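Local coordinates for DNA helicase uvsW (Enterobacteria phage T4, PDB 1RIF), which couples ATP hydrolysis to unwinding of duplex DNA in the 3'-5' direction and drives branch migration of Holliday junctions in recombination-dependent repair, at residues L182-G194 with K202-V215. The protein carries 1 engineered substitution. Sequence-based numbering, arbitrary orientation.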
ATOM      1  N   LEU A 182      15.737  -0.445 -15.809  1.00 17.11           N
ATOM      2  CA  LEU A 182      15.699   0.453 -14.659  1.00 16.67           C
ATOM      3  C   LEU A 182      16.328  -0.273 -13.462  1.00 16.28           C
ATOM      4  O   LEU A 182      16.727   0.354 -12.479  1.00 14.90           O
ATOM      5  CB  LEU A 182      14.251   0.856 -14.344  1.00 15.35           C
ATOM      6  CG  LEU A 182      13.549   1.696 -15.417  1.00 13.59           C
ATOM      7  CD1 LEU A 182      12.072   1.836 -15.088  1.00 14.04           C
ATOM      8  CD2 LEU A 182      14.215   3.059 -15.516  1.00 12.68           C
ATOM      9  N   PHE A 183      16.425  -1.596 -13.572  1.00 16.16           N
ATOM     10  CA  PHE A 183      17.004  -2.441 -12.530  1.00 16.95           C
ATOM     11  C   PHE A 183      17.781  -3.595 -13.150  1.00 17.06           C
ATOM     12  O   PHE A 183      17.587  -3.928 -14.318  1.00 17.58           O
ATOM     13  CB  PHE A 183      15.908  -3.055 -11.631  1.00 15.60           C
ATOM     14  CG  PHE A 183      15.108  -2.052 -10.856  1.00 13.76           C
ATOM     15  CD1 PHE A 183      14.053  -1.368 -11.455  1.00 13.32           C
ATOM     16  CD2 PHE A 183      15.421  -1.774  -9.526  1.00 12.09           C
ATOM     17  CE1 PHE A 183      13.320  -0.418 -10.740  1.00 13.24           C
ATOM     18  CE2 PHE A 183      14.694  -0.826  -8.802  1.00 12.75           C
ATOM     19  CZ  PHE A 183      13.640  -0.147  -9.416  1.00 12.99           C
ATOM     20  N   SER A 184      18.653  -4.205 -12.351  1.00 18.67           N
ATOM     21  CA  SER A 184      19.427  -5.373 -12.772  1.00 19.85           C
ATOM     22  C   SER A 184      18.942  -6.513 -11.863  1.00 20.06           C
ATOM     23  O   SER A 184      18.364  -6.249 -10.804  1.00 19.00           O
ATOM     24  CB  SER A 184      20.921  -5.140 -12.562  1.00 21.26           C
ATOM     25  OG  SER A 184      21.231  -5.036 -11.188  1.00 23.73           O
ATOM     26  N   HIS A 185      19.157  -7.768 -12.259  1.00 21.44           N
ATOM     27  CA  HIS A 185      18.694  -8.887 -11.432  1.00 21.46           C
ATOM     28  C   HIS A 185      19.299  -8.968 -10.042  1.00 21.58           C
ATOM     29  O   HIS A 185      18.612  -9.344  -9.085  1.00 21.06           O
ATOM     30  CB  HIS A 185      18.884 -10.219 -12.155  1.00 23.21           C
ATOM     31  CG  HIS A 185      17.722 -10.583 -13.025  1.00 27.86           C
ATOM     32  ND1 HIS A 185      17.782 -10.557 -14.403  1.00 27.67           N
ATOM     33  CD2 HIS A 185      16.447 -10.912 -12.709  1.00 26.85           C
ATOM     34  CE1 HIS A 185      16.593 -10.852 -14.897  1.00 28.65           C
ATOM     35  NE2 HIS A 185      15.765 -11.070 -13.890  1.00 28.74           N
ATOM     36  N   ALA A 186      20.576  -8.610  -9.919  1.00 19.90           N
ATOM     37  CA  ALA A 186      21.238  -8.648  -8.622  1.00 18.77           C
ATOM     38  C   ALA A 186      20.525  -7.717  -7.635  1.00 18.03           C
ATOM     39  O   ALA A 186      20.686  -7.842  -6.420  1.00 18.83           O
ATOM     40  CB  ALA A 186      22.701  -8.243  -8.770  1.00 16.35           C
ATOM     41  N   MET A 187      19.730  -6.796  -8.169  1.00 18.07           N
ATOM     42  CA  MET A 187      18.979  -5.829  -7.364  1.00 19.26           C
ATOM     43  C   MET A 187      17.560  -6.301  -6.979  1.00 19.09           C
ATOM     44  O   MET A 187      16.862  -5.643  -6.204  1.00 17.14           O
ATOM     45  CB  MET A 187      18.847  -4.514  -8.144  1.00 20.70           C
ATOM     46  CG  MET A 187      20.156  -3.875  -8.585  1.00 18.55           C
ATOM     47  SD  MET A 187      19.845  -2.485  -9.713  1.00 20.31           S
ATOM     48  CE  MET A 187      19.226  -1.230  -8.581  1.00 16.34           C
ATOM     49  N   ILE A 188      17.131  -7.437  -7.519  1.00 20.28           N
ATOM     50  CA  ILE A 188      15.786  -7.930  -7.247  1.00 18.85           C
ATOM     51  C   ILE A 188      15.762  -9.358  -6.704  1.00 20.68           C
ATOM     52  O   ILE A 188      16.134 -10.311  -7.393  1.00 20.51           O
ATOM     53  CB  ILE A 188      14.939  -7.854  -8.527  1.00 18.55           C
ATOM     54  CG1 ILE A 188      14.955  -6.417  -9.062  1.00 16.85           C
ATOM     55  CG2 ILE A 188      13.518  -8.333  -8.249  1.00 18.95           C
ATOM     56  CD1 ILE A 188      14.402  -6.271 -10.465  1.00 14.99           C
ATOM     57  N   LYS A 189      15.326  -9.490  -5.454  1.00 20.89           N
ATOM     58  CA  LYS A 189      15.236 -10.790  -4.797  1.00 20.12           C
ATOM     59  C   LYS A 189      13.814 -11.329  -4.878  1.00 19.96           C
ATOM     60  O   LYS A 189      12.872 -10.669  -4.447  1.00 19.16           O
ATOM     61  CB  LYS A 189      15.633 -10.672  -3.322  1.00 21.38           C
ATOM     62  CG  LYS A 189      15.510 -11.973  -2.551  1.00 22.60           C
ATOM     63  CD  LYS A 189      15.637 -11.766  -1.055  1.00 25.52           C
ATOM     64  CE  LYS A 189      15.522 -13.105  -0.328  1.00 28.30           C
ATOM     65  NZ  LYS A 189      15.217 -12.957   1.133  1.00 32.90           N
ATOM     66  N   LYS A 190      13.649 -12.518  -5.440  1.00 20.14           N
ATOM     67  CA  LYS A 190      12.318 -13.106  -5.518  1.00 22.99           C
ATOM     68  C   LYS A 190      12.197 -14.079  -4.350  1.00 23.15           C
ATOM     69  O   LYS A 190      13.065 -14.924  -4.158  1.00 22.15           O
ATOM     70  CB  LYS A 190      12.130 -13.839  -6.851  1.00 22.53           C
ATOM     71  CG  LYS A 190      12.279 -12.942  -8.073  1.00 24.71           C
ATOM     72  CD  LYS A 190      11.891 -13.652  -9.355  1.00 26.76           C
ATOM     73  CE  LYS A 190      12.796 -14.837  -9.648  1.00 28.93           C
ATOM     74  NZ  LYS A 190      14.207 -14.431  -9.891  1.00 33.30           N
ATOM     75  N   ILE A 191      11.155 -13.942  -3.541  1.00 24.45           N
ATOM     76  CA  ILE A 191      10.983 -14.853  -2.415  1.00 27.67           C
ATOM     77  C   ILE A 191       9.833 -15.816  -2.675  1.00 29.27           C
ATOM     78  O   ILE A 191       8.977 -15.558  -3.520  1.00 29.66           O
ATOM     79  CB  ILE A 191      10.712 -14.100  -1.092  1.00 29.32           C
ATOM     80  CG1 ILE A 191       9.424 -13.280  -1.197  1.00 30.77           C
ATOM     81  CG2 ILE A 191      11.884 -13.205  -0.766  1.00 30.21           C
ATOM     82  CD1 ILE A 191       9.014 -12.615   0.101  1.00 31.46           C
ATOM     83  N   GLY A 192       9.825 -16.932  -1.952  1.00 31.38           N
ATOM     84  CA  GLY A 192       8.769 -17.915  -2.123  1.00 34.28           C
ATOM     85  C   GLY A 192       9.093 -19.036  -3.097  1.00 36.76           C
ATOM     86  O   GLY A 192      10.245 -19.464  -3.209  1.00 37.38           O
ATOM     87  N   GLY A 193       8.066 -19.506  -3.805  1.00 38.51           N
ATOM     88  CA  GLY A 193       8.228 -20.592  -4.759  1.00 40.51           C
ATOM     89  C   GLY A 193       9.214 -20.336  -5.883  1.00 42.76           C
ATOM     90  O   GLY A 193      10.294 -20.931  -5.910  1.00 44.59           O
ATOM     91  N   GLY A 194       8.842 -19.467  -6.819  1.00 42.93           N
ATOM     92  CA  GLY A 194       9.726 -19.149  -7.929  1.00 43.91           C
ATOM     93  C   GLY A 194      10.755 -18.128  -7.488  1.00 43.55           C
ATOM     94  O   GLY A 194      11.279 -17.355  -8.292  1.00 42.30           O
ATOM     95  N   LYS A 202      20.290 -13.275  -1.786  1.00 43.17           N
ATOM     96  CA  LYS A 202      20.655 -11.891  -2.078  1.00 39.62           C
ATOM     97  C   LYS A 202      19.782 -10.979  -1.216  1.00 38.53           C
ATOM     98  O   LYS A 202      18.833 -10.353  -1.684  1.00 37.32           O
ATOM     99  CB  LYS A 202      20.450 -11.582  -3.574  1.00 37.84           C
ATOM    100  CG  LYS A 202      19.066 -11.929  -4.109  1.00 35.00           C
ATOM    101  CD  LYS A 202      18.787 -11.359  -5.511  1.00 32.50           C
ATOM    102  CE  LYS A 202      19.265 -12.272  -6.619  1.00 29.50           C
ATOM    103  NZ  LYS A 202      18.441 -12.077  -7.849  1.00 26.69           N
ATOM    104  N   ASN A 203      20.120 -10.921   0.063  1.00 37.88           N
ATOM    105  CA  ASN A 203      19.382 -10.118   1.023  1.00 37.67           C
ATOM    106  C   ASN A 203      19.810  -8.656   1.035  1.00 36.04           C
ATOM    107  O   ASN A 203      19.357  -7.880   1.870  1.00 35.58           O
ATOM    108  CB  ASN A 203      19.546 -10.734   2.409  1.00 40.02           C
ATOM    109  CG  ASN A 203      18.974 -12.140   2.485  1.00 41.71           C
ATOM    110  OD1 ASN A 203      17.761 -12.320   2.568  1.00 42.14           O
ATOM    111  ND2 ASN A 203      19.845 -13.143   2.436  1.00 44.09           N
ATOM    112  N   ASP A 204      20.688  -8.287   0.111  1.00 34.42           N
ATOM    113  CA  ASP A 204      21.153  -6.909   0.009  1.00 31.95           C
ATOM    114  C   ASP A 204      20.386  -6.214  -1.109  1.00 30.85           C
ATOM    115  O   ASP A 204      20.533  -5.012  -1.319  1.00 32.61           O
ATOM    116  CB  ASP A 204      22.656  -6.872  -0.289  1.00 33.19           C
ATOM    117  CG  ASP A 204      23.021  -7.585  -1.583  1.00 33.43           C
ATOM    118  OD1 ASP A 204      22.530  -8.718  -1.806  1.00 33.03           O
ATOM    119  OD2 ASP A 204      23.810  -7.018  -2.369  1.00 31.90           O
ATOM    120  N   ALA A 205      19.562  -6.981  -1.819  1.00 27.69           N
ATOM    121  CA  ALA A 205      18.769  -6.451  -2.926  1.00 23.37           C
ATOM    122  C   ALA A 205      17.696  -5.502  -2.421  1.00 20.02           C
ATOM    123  O   ALA A 205      16.931  -5.847  -1.520  1.00 20.29           O
ATOM    124  CB  ALA A 205      18.125  -7.595  -3.706  1.00 20.48           C
ATOM    125  N   PRO A 206      17.637  -4.282  -2.986  1.00 18.96           N
ATOM    126  CA  PRO A 206      16.645  -3.267  -2.599  1.00 17.55           C
ATOM    127  C   PRO A 206      15.192  -3.638  -2.948  1.00 16.71           C
ATOM    128  O   PRO A 206      14.259  -3.207  -2.273  1.00 16.86           O
ATOM    129  CB  PRO A 206      17.123  -2.016  -3.342  1.00 16.19           C
ATOM    130  CG  PRO A 206      17.777  -2.591  -4.568  1.00 16.32           C
ATOM    131  CD  PRO A 206      18.577  -3.731  -3.981  1.00 16.96           C
ATOM    132  N   VAL A 207      15.000  -4.432  -3.999  1.00 16.24           N
ATOM    133  CA  VAL A 207      13.658  -4.843  -4.394  1.00 15.83           C
ATOM    134  C   VAL A 207      13.375  -6.301  -4.037  1.00 17.02           C
ATOM    135  O   VAL A 207      14.157  -7.199  -4.375  1.00 17.32           O
ATOM    136  CB  VAL A 207      13.415  -4.683  -5.919  1.00 14.12           C
ATOM    137  CG1 VAL A 207      11.969  -5.038  -6.245  1.00 12.18           C
ATOM    138  CG2 VAL A 207      13.723  -3.260  -6.361  1.00 14.24           C
ATOM    139  N   VAL A 208      12.251  -6.516  -3.351  1.00 16.26           N
ATOM    140  CA  VAL A 208      11.812  -7.852  -2.950  1.00 17.58           C
ATOM    141  C   VAL A 208      10.434  -8.129  -3.568  1.00 17.13           C
ATOM    142  O   VAL A 208       9.504  -7.348  -3.401  1.00 17.11           O
ATOM    143  CB  VAL A 208      11.723  -7.983  -1.411  1.00 17.04           C
ATOM    144  CG1 VAL A 208      11.283  -9.383  -1.035  1.00 16.59           C
ATOM    145  CG2 VAL A 208      13.087  -7.674  -0.780  1.00 16.78           C
ATOM    146  N   VAL A 209      10.314  -9.240  -4.286  1.00 16.58           N
ATOM    147  CA  VAL A 209       9.057  -9.576  -4.937  1.00 17.89           C
ATOM    148  C   VAL A 209       8.498 -10.930  -4.516  1.00 16.44           C
ATOM    149  O   VAL A 209       9.200 -11.944  -4.539  1.00 16.83           O
ATOM    150  CB  VAL A 209       9.224  -9.574  -6.469  1.00 19.21           C
ATOM    151  CG1 VAL A 209       7.885  -9.869  -7.141  1.00 18.22           C
ATOM    152  CG2 VAL A 209       9.785  -8.219  -6.931  1.00 18.10           C
ATOM    153  N   GLY A 210       7.224 -10.939  -4.146  1.00 17.26           N
ATOM    154  CA  GLY A 210       6.592 -12.175  -3.734  1.00 16.71           C
ATOM    155  C   GLY A 210       5.076 -12.141  -3.798  1.00 16.07           C
ATOM    156  O   GLY A 210       4.470 -11.170  -4.248  1.00 14.25           O
ATOM    157  N   THR A 211       4.462 -13.225  -3.346  1.00 15.01           N
ATOM    158  CA  THR A 211       3.016 -13.341  -3.349  1.00 14.81           C
ATOM    159  C   THR A 211       2.545 -13.180  -1.915  1.00 14.38           C
ATOM    160  O   THR A 211       3.354 -13.218  -0.990  1.00 16.47           O
ATOM    161  CB  THR A 211       2.581 -14.726  -3.857  1.00 15.37           C
ATOM    162  OG1 THR A 211       3.097 -15.730  -2.983  1.00 16.51           O
ATOM    163  CG2 THR A 211       3.118 -14.979  -5.256  1.00 15.68           C
ATOM    164  N   TRP A 212       1.243 -12.998  -1.731  1.00 14.62           N
ATOM    165  CA  TRP A 212       0.665 -12.847  -0.399  1.00 16.01           C
ATOM    166  C   TRP A 212       0.914 -14.039   0.513  1.00 17.94           C
ATOM    167  O   TRP A 212       1.209 -13.874   1.698  1.00 17.72           O
ATOM    168  CB  TRP A 212      -0.849 -12.620  -0.490  1.00 13.73           C
ATOM    169  CG  TRP A 212      -1.224 -11.181  -0.679  1.00 15.92           C
ATOM    170  CD1 TRP A 212      -1.721 -10.597  -1.808  1.00 11.31           C
ATOM    171  CD2 TRP A 212      -1.123 -10.141   0.304  1.00 15.16           C
ATOM    172  NE1 TRP A 212      -1.941  -9.256  -1.588  1.00 14.73           N
ATOM    173  CE2 TRP A 212      -1.583  -8.951  -0.299  1.00 14.71           C
ATOM    174  CE3 TRP A 212      -0.690 -10.105   1.640  1.00 15.18           C
ATOM    175  CZ2 TRP A 212      -1.624  -7.729   0.389  1.00 16.21           C
ATOM    176  CZ3 TRP A 212      -0.731  -8.893   2.326  1.00 15.64           C
ATOM    177  CH2 TRP A 212      -1.197  -7.721   1.697  1.00 15.76           C
ATOM    178  N   GLN A 213       0.793 -15.245  -0.033  1.00 22.41           N
ATOM    179  CA  GLN A 213       0.968 -16.438   0.785  1.00 24.04           C
ATOM    180  C   GLN A 213       2.371 -16.575   1.363  1.00 24.16           C
ATOM    181  O   GLN A 213       2.542 -17.115   2.451  1.00 24.61           O
ATOM    182  CB  GLN A 213       0.579 -17.698   0.004  1.00 27.17           C
ATOM    183  CG  GLN A 213       1.615 -18.239  -0.949  1.00 32.50           C
ATOM    184  CD  GLN A 213       1.300 -19.667  -1.355  1.00 34.67           C
ATOM    185  OE1 GLN A 213       1.075 -20.515  -0.498  1.00 36.02           O
ATOM    186  NE2 GLN A 213       1.280 -19.938  -2.657  1.00 36.30           N
ATOM    187  N   THR A 214       3.373 -16.088   0.642  1.00 23.48           N
ATOM    188  CA  THR A 214       4.742 -16.147   1.135  1.00 22.68           C
ATOM    189  C   THR A 214       4.929 -15.034   2.148  1.00 22.16           C
ATOM    190  O   THR A 214       5.361 -15.263   3.273  1.00 22.22           O
ATOM    191  CB  THR A 214       5.757 -15.938   0.003  1.00 22.04           C
ATOM    192  OG1 THR A 214       5.757 -17.085  -0.852  1.00 22.84           O
ATOM    193  CG2 THR A 214       7.156 -15.721   0.573  1.00 22.99           C
ATOM    194  N   VAL A 215       4.588 -13.825   1.720  1.00 22.36           N
ATOM    195  CA  VAL A 215       4.711 -12.621   2.524  1.00 21.17           C
ATOM    196  C   VAL A 215       4.062 -12.698   3.907  1.00 21.24           C
ATOM    197  O   VAL A 215       4.657 -12.272   4.898  1.00 20.70           O
ATOM    198  CB  VAL A 215       4.145 -11.416   1.731  1.00 20.81           C
ATOM    199  CG1 VAL A 215       3.915 -10.232   2.641  1.00 21.41           C
ATOM    200  CG2 VAL A 215       5.110 -11.052   0.616  1.00 20.45           C
TER
HETATM  201  O   HOH W   1       6.254 -15.537  -3.284  1.00 30.62           O
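Strand 188-190 forms one edge of the parallel sheet of the first RecA-like (helicase ATP-binding) domain, in this N-terminal part of the helicase, and here Ile-188, Lys-189 and Lys-190 pair in register with Val-207, Val-208 and Val-209. Both backbone polar atoms of Lys-189 bond to strand 207-210: N donates to Val-207 O (2.8 Å) and O accepts from Val-209 N (2.9 Å). Hydrogen bonds from Val-207 N to Met-187 O and from Ile-191 N to Val-209 O continue the pairing at either end.

The side chains of Lys-189 and Lys-202 run alongside one another, pointing opposite ways. Lys-189, with CG anti to the backbone N (chi1 178°) and the chain extended beyond, carries NZ to Asn-203 OD1 at 3.0 Å, while its CB packs on Lys-202 CG (3.7 Å). Lys-202, bent at chi3 (87°), brings NZ over the carbonyl planes of Ile-188 and His-185, 2.9 Å from Ile-188 O. His-185 O thus receives Lys-202 NZ on one face and Ile-188 N on the other.

The Ile-188 side chain runs beside those of Val-207 and Val-209 on the same face of the sheet, CG1 against Val-207 CB and CG2 against Val-209 CG2; Val-207 CG2 meets the Phe-183 ring obliquely at CE2 (3.6 Å). Beyond the strands, Ile-191 CD1 reaches Thr-214 CG2 (3.6 Å), and one water donates to Ile-191 O, accepts from Thr-211 N and is hydrogen-bonded through its O to Thr-214 OG1 (2.9 Å), tying the strand exit to the start of helix 212-215.

Helix 167-180 packs against Ile-188 and Lys-190, helix 141-155 touches Phe-183 and Pro-206, and strand 159-163 pairs with the other edge of strand 207-210.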